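Putative acetyltransferase (Nocardia farcinica, PDB 3D9W) probably transfers acetyl groups from acetyl-CoA to arylamine substrates, as other arylamine N-acetyltransferases do. Local coordinates at residues Leu18-Ala23 and Lys72-Arg77; His233-Leu238 and Gly257-Val262; Ala36-Leu41 and Leu122-Ala127. All coordinates share one frame; numbering follows the deposited sequence.

From the N terminus the chain first lays down helix 18-25 and then helix 35-48, which supply the opening segments of contacts 1 and 3. Contact 1 closes at 72-77, where helix 66-73 gives way to a loop, so it ties helix 18-25 to the chain leaving helix 66-73. Contact 3 closes later, on strand 117-125 of the large antiparallel sheet. The two loops therefore cross, and they also touch: Leu22 CD2 lies 4.1 Å from Leu41 CD2. Contact 2 follows in series and is more local, bringing helix 259-265 back onto the hairpin 232-243. It lies on the opposite side of the chain's centre from contact 3, with nearest atoms about 17 Å apart.

Contact 1 of 3, residues Leu18-Ala23 and Lys72-Arg77; sequences LDAYLA and KLVHSR
Val74 fits against the flank of helix 18-25, with one methyl on Ala20 and the other at Tyr21. CG1 meets the helix at Ala20, touching its CB and lying 3.7 Å from Ala20 O, so it rests partly on backbone. CG2 arrives at the edge of the phenol ring, near the ring plane, 4.0 Å from Tyr21 CD1. With CG1 anti to the backbone N (chi1 176°), that methyl lies over the Ala20-Tyr21 peptide and CG2 is left for the ring. Ala20 CB has a second neighbour in His75 CE1 at 3.8 Å. That imidazole also takes Val74 CG1 over one face, offset toward the rim, so ring and methyl meet the helix side by side at Ala20.

Further out, the Tyr21 ring packs on Leu88, Phe89 and Ala92 of helix 82-95, and its hydroxyl is hydrogen-bonded to His45 ND1. A polar tie runs beside the apolar patch: Leu73 O is hydrogen-bonded to Arg24 NE, from the next turn of the helix that carries Ala20. Further along the same loop, Arg77 forms salt bridges with Asp268 and Glu270.

No hydrogen bond joins 18-23 to 72-77 directly. The contact is small, and in the absence of directional bonds between the two segments themselves, shape and apolar packing set how 72-77 sits on 18-23.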
loop_
_atom_site.group_PDB
_atom_site.type_symbol
_atom_site.label_atom_id
_atom_site.label_comp_id
_atom_site.label_asym_id
_atom_site.label_seq_id
_atom_site.Cartn_x
_atom_site.Cartn_y
_atom_site.Cartn_z
ATOM N N LEU A 18 3.605 13.471 14.192
ATOM C CA LEU A 18 2.379 13.771 13.482
ATOM C C LEU A 18 2.508 14.918 12.490
ATOM O O LEU A 18 2.022 14.837 11.354
ATOM C CB LEU A 18 1.255 14.084 14.467
ATOM C CG LEU A 18 -0.129 14.139 13.808
ATOM C CD1 LEU A 18 -0.534 12.747 13.307
ATOM C CD2 LEU A 18 -1.141 14.658 14.802
ATOM N N ASP A 19 3.175 15.982 12.903
ATOM C CA ASP A 19 3.311 17.145 12.037
ATOM C C ASP A 19 4.234 16.938 10.841
ATOM O O ASP A 19 3.967 17.435 9.752
ATOM C CB ASP A 19 3.724 18.332 12.897
ATOM C CG ASP A 19 2.757 18.545 14.058
ATOM O OD1 ASP A 19 1.628 19.041 13.816
ATOM O OD2 ASP A 19 3.119 18.178 15.206
ATOM N N ALA A 20 5.313 16.197 11.030
ATOM C CA ALA A 20 6.194 15.935 9.909
ATOM C C ALA A 20 5.364 15.159 8.884
ATOM O O ALA A 20 5.301 15.515 7.710
ATOM C CB ALA A 20 7.385 15.103 10.362
ATOM N N TYR A 21 4.710 14.102 9.353
ATOM C CA TYR A 21 3.883 13.254 8.506
ATOM C C TYR A 21 2.777 14.003 7.759
ATOM O O TYR A 21 2.721 13.967 6.527
ATOM C CB TYR A 21 3.255 12.129 9.341
ATOM C CG TYR A 21 2.316 11.257 8.554
ATOM C CD1 TYR A 21 2.798 10.337 7.616
ATOM C CD2 TYR A 21 0.937 11.398 8.692
ATOM C CE1 TYR A 21 1.917 9.577 6.827
ATOM C CE2 TYR A 21 0.049 10.648 7.906
ATOM C CZ TYR A 21 0.545 9.745 6.981
ATOM O OH TYR A 21 -0.344 9.030 6.222
ATOM N N LEU A 22 1.890 14.661 8.497
ATOM C CA LEU A 22 0.785 15.389 7.878
ATOM C C LEU A 22 1.277 16.421 6.865
ATOM O O LEU A 22 0.624 16.676 5.841
ATOM C CB LEU A 22 -0.072 16.065 8.954
ATOM C CG LEU A 22 -0.736 15.078 9.914
ATOM C CD1 LEU A 22 -1.580 15.837 10.922
ATOM C CD2 LEU A 22 -1.588 14.093 9.131
ATOM N N ALA A 23 2.441 16.996 7.154
ATOM C CA ALA A 23 3.043 17.987 6.278
ATOM C C ALA A 23 3.524 17.304 5.013
ATOM O O ALA A 23 3.366 17.816 3.912
ATOM C CB ALA A 23 4.211 18.655 6.973
ATOM N N LYS A 72 12.571 7.260 6.265
ATOM C CA LYS A 72 12.499 6.795 4.886
ATOM C C LYS A 72 11.329 7.400 4.099
ATOM O O LYS A 72 11.521 7.985 3.028
ATOM C CB LYS A 72 12.382 5.273 4.893
ATOM C CG LYS A 72 12.428 4.609 3.537
ATOM C CD LYS A 72 12.280 3.108 3.703
ATOM C CE LYS A 72 12.492 2.343 2.417
ATOM N NZ LYS A 72 12.414 0.886 2.689
ATOM N N LEU A 73 10.121 7.271 4.647
ATOM C CA LEU A 73 8.913 7.762 3.985
ATOM C C LEU A 73 8.528 9.218 4.206
ATOM O O LEU A 73 7.803 9.790 3.391
ATOM C CB LEU A 73 7.729 6.877 4.368
ATOM C CG LEU A 73 7.964 5.376 4.225
ATOM C CD1 LEU A 73 6.643 4.658 4.359
ATOM C CD2 LEU A 73 8.595 5.076 2.885
ATOM N N VAL A 74 8.995 9.818 5.299
ATOM C CA VAL A 74 8.662 11.212 5.592
ATOM C C VAL A 74 9.839 12.163 5.414
ATOM O O VAL A 74 9.644 13.326 5.067
ATOM C CB VAL A 74 8.106 11.376 7.044
ATOM C CG1 VAL A 74 7.871 12.851 7.356
ATOM C CG2 VAL A 74 6.805 10.598 7.202
ATOM N N HIS A 75 11.058 11.682 5.635
ATOM C CA HIS A 75 12.225 12.555 5.512
ATOM C C HIS A 75 13.180 12.235 4.379
ATOM O O HIS A 75 14.288 12.763 4.345
ATOM C CB HIS A 75 13.010 12.557 6.819
ATOM C CG HIS A 75 12.186 12.928 8.000
ATOM N ND1 HIS A 75 11.566 14.153 8.112
ATOM C CD2 HIS A 75 11.831 12.221 9.097
ATOM C CE1 HIS A 75 10.861 14.184 9.230
ATOM N NE2 HIS A 75 11.005 13.024 9.845
ATOM N N SER A 76 12.769 11.369 3.464
ATOM C CA SER A 76 13.619 11.016 2.338
ATOM C C SER A 76 12.765 10.801 1.117
ATOM O O SER A 76 11.544 10.684 1.213
ATOM C CB SER A 76 14.411 9.735 2.620
ATOM O OG SER A 76 15.344 9.930 3.669
ATOM N N ARG A 77 13.415 10.752 -0.038
ATOM C CA ARG A 77 12.713 10.525 -1.286
ATOM C C ARG A 77 12.751 9.043 -1.519
ATOM O O ARG A 77 13.474 8.551 -2.372
ATOM C CB ARG A 77 13.402 11.260 -2.423
ATOM C CG ARG A 77 13.371 12.767 -2.252
ATOM C CD ARG A 77 12.511 13.377 -3.310
ATOM N NE ARG A 77 13.107 13.153 -4.619
ATOM C CZ ARG A 77 12.454 13.276 -5.768
ATOM N NH1 ARG A 77 11.165 13.618 -5.785
ATOM N NH2 ARG A 77 13.097 13.061 -6.904
#

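Contact 2 of 3, residues His233-Leu238 and Gly257-Val262; sequences HVLDGL and GELPEV
Leu259 of helix 259-265 meets two leucines of the hairpin with its branched end, crossing each at about a right angle. Its CD2 lies 3.8 Å from Leu235 CD2, while its CD1 is 3.8 Å from Leu238 CD2. The Leu238 methyl is also 4.0 Å from Leu259 CG, so it covers the fork of the side chain. Leu235 reaches across from the strand with CG anti to its backbone N (chi1 178°), which carries CD2 out to the helix. Phe267 extends this apolar cluster, touching both Leu235 and Val262.

The polar backbone makes looser contact: Gly237 O stands 4.2 Å from Leu259 CD2, and no hydrogen bond crosses between 233-238 and 257-262. Sheet pairing holds the hairpin side in place instead, through Leu235 with Leu224 and Val234 with Ile241. At the bend, Gly237 (phi 87°, psi -112°) and Leu238 are close to a type II' turn between strands 232-236 and 239-243.

Here a helix packs through one leucine on a strand and the following turn of a four-stranded antiparallel sheet, consistent with the C-terminal alpha/beta lid domain of arylamine N-acetyltransferases.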
loop_
_atom_site.group_PDB
_atom_site.type_symbol
_atom_site.label_atom_id
_atom_site.label_comp_id
_atom_site.label_asym_id
_atom_site.label_seq_id
_atom_site.Cartn_x
_atom_site.Cartn_y
_atom_site.Cartn_z
ATOM N N HIS A 233 1.293 4.947 -12.211
ATOM C CA HIS A 233 2.533 4.546 -12.853
ATOM C C HIS A 233 3.001 3.261 -12.202
ATOM O O HIS A 233 2.825 3.073 -11.006
ATOM C CB HIS A 233 3.629 5.592 -12.660
ATOM C CG HIS A 233 3.378 6.891 -13.362
ATOM N ND1 HIS A 233 3.282 6.995 -14.733
ATOM C CD2 HIS A 233 3.234 8.147 -12.878
ATOM C CE1 HIS A 233 3.089 8.259 -15.064
ATOM N NE2 HIS A 233 3.055 8.978 -13.956
ATOM N N VAL A 234 3.605 2.381 -12.991
ATOM C CA VAL A 234 4.129 1.121 -12.475
ATOM C C VAL A 234 5.409 0.704 -13.190
ATOM O O VAL A 234 5.485 0.732 -14.417
ATOM C CB VAL A 234 3.107 -0.039 -12.628
ATOM C CG1 VAL A 234 3.741 -1.357 -12.188
ATOM C CG2 VAL A 234 1.873 0.241 -11.804
ATOM N N LEU A 235 6.418 0.334 -12.407
ATOM C CA LEU A 235 7.673 -0.157 -12.967
ATOM C C LEU A 235 7.813 -1.614 -12.536
ATOM O O LEU A 235 7.983 -1.901 -11.356
ATOM C CB LEU A 235 8.879 0.639 -12.466
ATOM C CG LEU A 235 10.179 0.057 -13.035
ATOM C CD1 LEU A 235 10.143 0.074 -14.561
ATOM C CD2 LEU A 235 11.356 0.846 -12.538
ATOM N N ASP A 236 7.722 -2.524 -13.499
ATOM C CA ASP A 236 7.817 -3.957 -13.239
ATOM C C ASP A 236 9.018 -4.509 -14.010
ATOM O O ASP A 236 8.874 -5.096 -15.090
ATOM C CB ASP A 236 6.513 -4.636 -13.685
ATOM C CG ASP A 236 6.443 -6.108 -13.296
ATOM O OD1 ASP A 236 7.052 -6.500 -12.271
ATOM O OD2 ASP A 236 5.749 -6.866 -14.014
ATOM N N GLY A 237 10.199 -4.314 -13.431
ATOM C CA GLY A 237 11.429 -4.749 -14.062
ATOM C C GLY A 237 11.847 -3.620 -14.975
ATOM O O GLY A 237 12.208 -2.542 -14.512
ATOM N N LEU A 238 11.791 -3.857 -16.280
ATOM C CA LEU A 238 12.139 -2.823 -17.242
ATOM C C LEU A 238 10.900 -2.431 -18.037
ATOM O O LEU A 238 10.992 -1.805 -19.088
ATOM C CB LEU A 238 13.233 -3.312 -18.185
ATOM C CG LEU A 238 14.610 -3.547 -17.580
ATOM C CD1 LEU A 238 15.531 -3.987 -18.692
ATOM C CD2 LEU A 238 15.137 -2.281 -16.923
ATOM N N GLY A 257 20.037 1.872 -18.305
ATOM C CA GLY A 257 20.482 3.249 -18.215
ATOM C C GLY A 257 19.358 4.250 -18.035
ATOM O O GLY A 257 19.572 5.342 -17.522
ATOM N N GLU A 258 18.154 3.874 -18.454
ATOM C CA GLU A 258 16.986 4.741 -18.358
ATOM C C GLU A 258 16.346 4.740 -16.974
ATOM O O GLU A 258 15.592 5.652 -16.631
ATOM C CB GLU A 258 15.925 4.312 -19.378
ATOM C CG GLU A 258 16.283 4.484 -20.838
ATOM C CD GLU A 258 15.131 4.084 -21.756
ATOM O OE1 GLU A 258 14.740 2.891 -21.736
ATOM O OE2 GLU A 258 14.610 4.963 -22.491
ATOM N N LEU A 259 16.650 3.720 -16.181
ATOM C CA LEU A 259 16.066 3.595 -14.854
ATOM C C LEU A 259 16.207 4.782 -13.906
ATOM O O LEU A 259 15.207 5.268 -13.384
ATOM C CB LEU A 259 16.574 2.323 -14.183
ATOM C CG LEU A 259 16.023 1.031 -14.789
ATOM C CD1 LEU A 259 16.703 -0.153 -14.148
ATOM C CD2 LEU A 259 14.516 0.957 -14.590
ATOM N N PRO A 260 17.443 5.273 -13.673
ATOM C CA PRO A 260 17.649 6.413 -12.768
ATOM C C PRO A 260 16.693 7.583 -12.955
ATOM O O PRO A 260 16.070 8.042 -12.001
ATOM C CB PRO A 260 19.096 6.803 -13.041
ATOM C CG PRO A 260 19.724 5.497 -13.279
ATOM C CD PRO A 260 18.739 4.819 -14.212
ATOM N N GLU A 261 16.577 8.052 -14.191
ATOM C CA GLU A 261 15.712 9.177 -14.500
ATOM C C GLU A 261 14.243 8.888 -14.265
ATOM O O GLU A 261 13.538 9.692 -13.659
ATOM C CB GLU A 261 15.917 9.621 -15.944
ATOM C CG GLU A 261 14.908 10.640 -16.403
ATOM C CD GLU A 261 15.453 11.561 -17.455
ATOM O OE1 GLU A 261 16.359 12.346 -17.143
ATOM O OE2 GLU A 261 14.976 11.504 -18.596
ATOM N N VAL A 262 13.781 7.743 -14.759
ATOM C CA VAL A 262 12.385 7.348 -14.598
ATOM C C VAL A 262 12.032 7.245 -13.123
ATOM O O VAL A 262 10.964 7.677 -12.702
ATOM C CB VAL A 262 12.111 5.988 -15.274
ATOM C CG1 VAL A 262 10.799 5.412 -14.790
ATOM C CG2 VAL A 262 12.074 6.164 -16.781
#

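Contact 3 of 3, residues Ala36-Leu41 and Leu122-Ala127; sequences ATLREL and LRVTTA
Leu38 of helix 35-48 reaches tip to tip with Val124 of strand 117-125. Its CB is directed at the strand but stays short of touching it. CG is anti to the backbone N (chi1 -172°), which carries the fork toward the strand. At the fork both methyls find Val124: CD1 is 3.9 Å from Val124 CG1, and CD2 is 3.8 Å from the same methyl. CD2 also sits 4.1 Å from Val124 CB, and 4.2 Å from Thr126 CG2, just past the end of the strand. Around this tip the side chain further touches Trp133 and Cys135 of strand 132-135 and Leu93 of helix 82-95.

This is a helix packed on the face of an antiparallel sheet, consistent with the junction of the N-terminal helical domain and the central beta domain in arylamine N-acetyltransferases.

Thr126 offers its methyl to the leucine, while its hydroxyl is hydrogen-bonded to Asp128 OD2. Strand 117-125 is held between neighbours by backbone bonds, Val124 pairing with Trp133 and Thr125 with Gly99.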
loop_
_atom_site.group_PDB
_atom_site.type_symbol
_atom_site.label_atom_id
_atom_site.label_comp_id
_atom_site.label_asym_id
_atom_site.label_seq_id
_atom_site.Cartn_x
_atom_site.Cartn_y
_atom_site.Cartn_z
ATOM N N ALA A 36 -14.596 12.844 7.385
ATOM C CA ALA A 36 -14.067 13.849 6.469
ATOM C C ALA A 36 -12.544 13.809 6.482
ATOM O O ALA A 36 -11.898 13.898 5.435
ATOM C CB ALA A 36 -14.560 15.227 6.855
ATOM N N THR A 37 -11.977 13.666 7.673
ATOM C CA THR A 37 -10.533 13.590 7.830
ATOM C C THR A 37 -9.998 12.287 7.229
ATOM O O THR A 37 -9.017 12.291 6.482
ATOM C CB THR A 37 -10.146 13.669 9.319
ATOM O OG1 THR A 37 -10.197 15.036 9.741
ATOM C CG2 THR A 37 -8.750 13.097 9.556
ATOM N N LEU A 38 -10.648 11.172 7.556
ATOM C CA LEU A 38 -10.215 9.875 7.044
ATOM C C LEU A 38 -10.203 9.864 5.531
ATOM O O LEU A 38 -9.290 9.325 4.921
ATOM C CB LEU A 38 -11.124 8.755 7.549
ATOM C CG LEU A 38 -10.662 7.329 7.249
ATOM C CD1 LEU A 38 -9.338 7.047 7.930
ATOM C CD2 LEU A 38 -11.715 6.368 7.732
ATOM N N ARG A 39 -11.220 10.455 4.923
ATOM C CA ARG A 39 -11.286 10.496 3.470
ATOM C C ARG A 39 -10.151 11.318 2.877
ATOM O O ARG A 39 -9.793 11.121 1.722
ATOM C CB ARG A 39 -12.631 11.053 3.005
ATOM C CG ARG A 39 -13.769 10.036 3.006
ATOM C CD ARG A 39 -15.078 10.706 2.611
ATOM N NE ARG A 39 -14.972 11.477 1.363
ATOM C CZ ARG A 39 -15.216 10.996 0.144
ATOM N NH1 ARG A 39 -15.591 9.730 -0.018
ATOM N NH2 ARG A 39 -15.079 11.788 -0.913
ATOM N N GLU A 40 -9.580 12.231 3.663
ATOM C CA GLU A 40 -8.471 13.042 3.158
ATOM C C GLU A 40 -7.127 12.409 3.485
ATOM O O GLU A 40 -6.186 12.496 2.708
ATOM C CB GLU A 40 -8.496 14.454 3.732
ATOM C CG GLU A 40 -7.681 15.426 2.892
ATOM C CD GLU A 40 -7.333 16.690 3.644
ATOM O OE1 GLU A 40 -8.219 17.206 4.368
ATOM O OE2 GLU A 40 -6.181 17.167 3.503
ATOM N N LEU A 41 -7.042 11.775 4.645
ATOM C CA LEU A 41 -5.815 11.121 5.044
ATOM C C LEU A 41 -5.464 10.083 3.989
ATOM O O LEU A 41 -4.343 10.054 3.482
ATOM C CB LEU A 41 -5.996 10.454 6.406
ATOM C CG LEU A 41 -6.195 11.398 7.600
ATOM C CD1 LEU A 41 -6.354 10.596 8.896
ATOM C CD2 LEU A 41 -4.991 12.322 7.712
ATOM N N LEU A 122 -6.338 -1.989 6.754
ATOM C CA LEU A 122 -6.779 -1.354 7.982
ATOM C C LEU A 122 -8.300 -1.175 8.047
ATOM O O LEU A 122 -8.909 -0.598 7.144
ATOM C CB LEU A 122 -6.088 0.002 8.148
ATOM C CG LEU A 122 -4.558 0.006 8.210
ATOM C CD1 LEU A 122 -4.021 1.434 8.224
ATOM C CD2 LEU A 122 -4.105 -0.742 9.455
ATOM N N ARG A 123 -8.895 -1.701 9.118
ATOM C CA ARG A 123 -10.334 -1.603 9.392
ATOM C C ARG A 123 -10.422 -0.379 10.315
ATOM O O ARG A 123 -9.911 -0.398 11.444
ATOM C CB ARG A 123 -10.808 -2.872 10.113
ATOM C CG ARG A 123 -12.256 -2.882 10.589
ATOM C CD ARG A 123 -12.459 -3.983 11.630
ATOM N NE ARG A 123 -13.781 -3.978 12.247
ATOM C CZ ARG A 123 -14.800 -4.733 11.834
ATOM N NH1 ARG A 123 -14.647 -5.556 10.799
ATOM N NH2 ARG A 123 -15.971 -4.676 12.456
ATOM N N VAL A 124 -11.068 0.681 9.833
ATOM C CA VAL A 124 -11.159 1.932 10.585
ATOM C C VAL A 124 -12.569 2.395 10.975
ATOM O O VAL A 124 -13.528 2.228 10.217
ATOM C CB VAL A 124 -10.474 3.064 9.774
ATOM C CG1 VAL A 124 -10.324 4.322 10.610
ATOM C CG2 VAL A 124 -9.136 2.580 9.268
ATOM N N THR A 125 -12.673 3.003 12.157
ATOM C CA THR A 125 -13.946 3.519 12.673
ATOM C C THR A 125 -13.828 4.997 13.069
ATOM O O THR A 125 -12.911 5.379 13.795
ATOM C CB THR A 125 -14.391 2.730 13.902
ATOM O OG1 THR A 125 -13.439 2.916 14.959
ATOM C CG2 THR A 125 -14.495 1.252 13.564
ATOM N N THR A 126 -14.757 5.823 12.592
ATOM C CA THR A 126 -14.719 7.244 12.909
ATOM C C THR A 126 -15.560 7.566 14.134
ATOM O O THR A 126 -16.150 6.676 14.752
ATOM C CB THR A 126 -15.209 8.121 11.724
ATOM O OG1 THR A 126 -16.646 8.200 11.720
ATOM C CG2 THR A 126 -14.709 7.542 10.404
ATOM N N ALA A 127 -15.619 8.851 14.474
ATOM C CA ALA A 127 -16.363 9.310 15.642
ATOM C C ALA A 127 -17.763 9.822 15.295
ATOM O O ALA A 127 -18.508 10.262 16.177
ATOM C CB ALA A 127 -15.569 10.402 16.349
#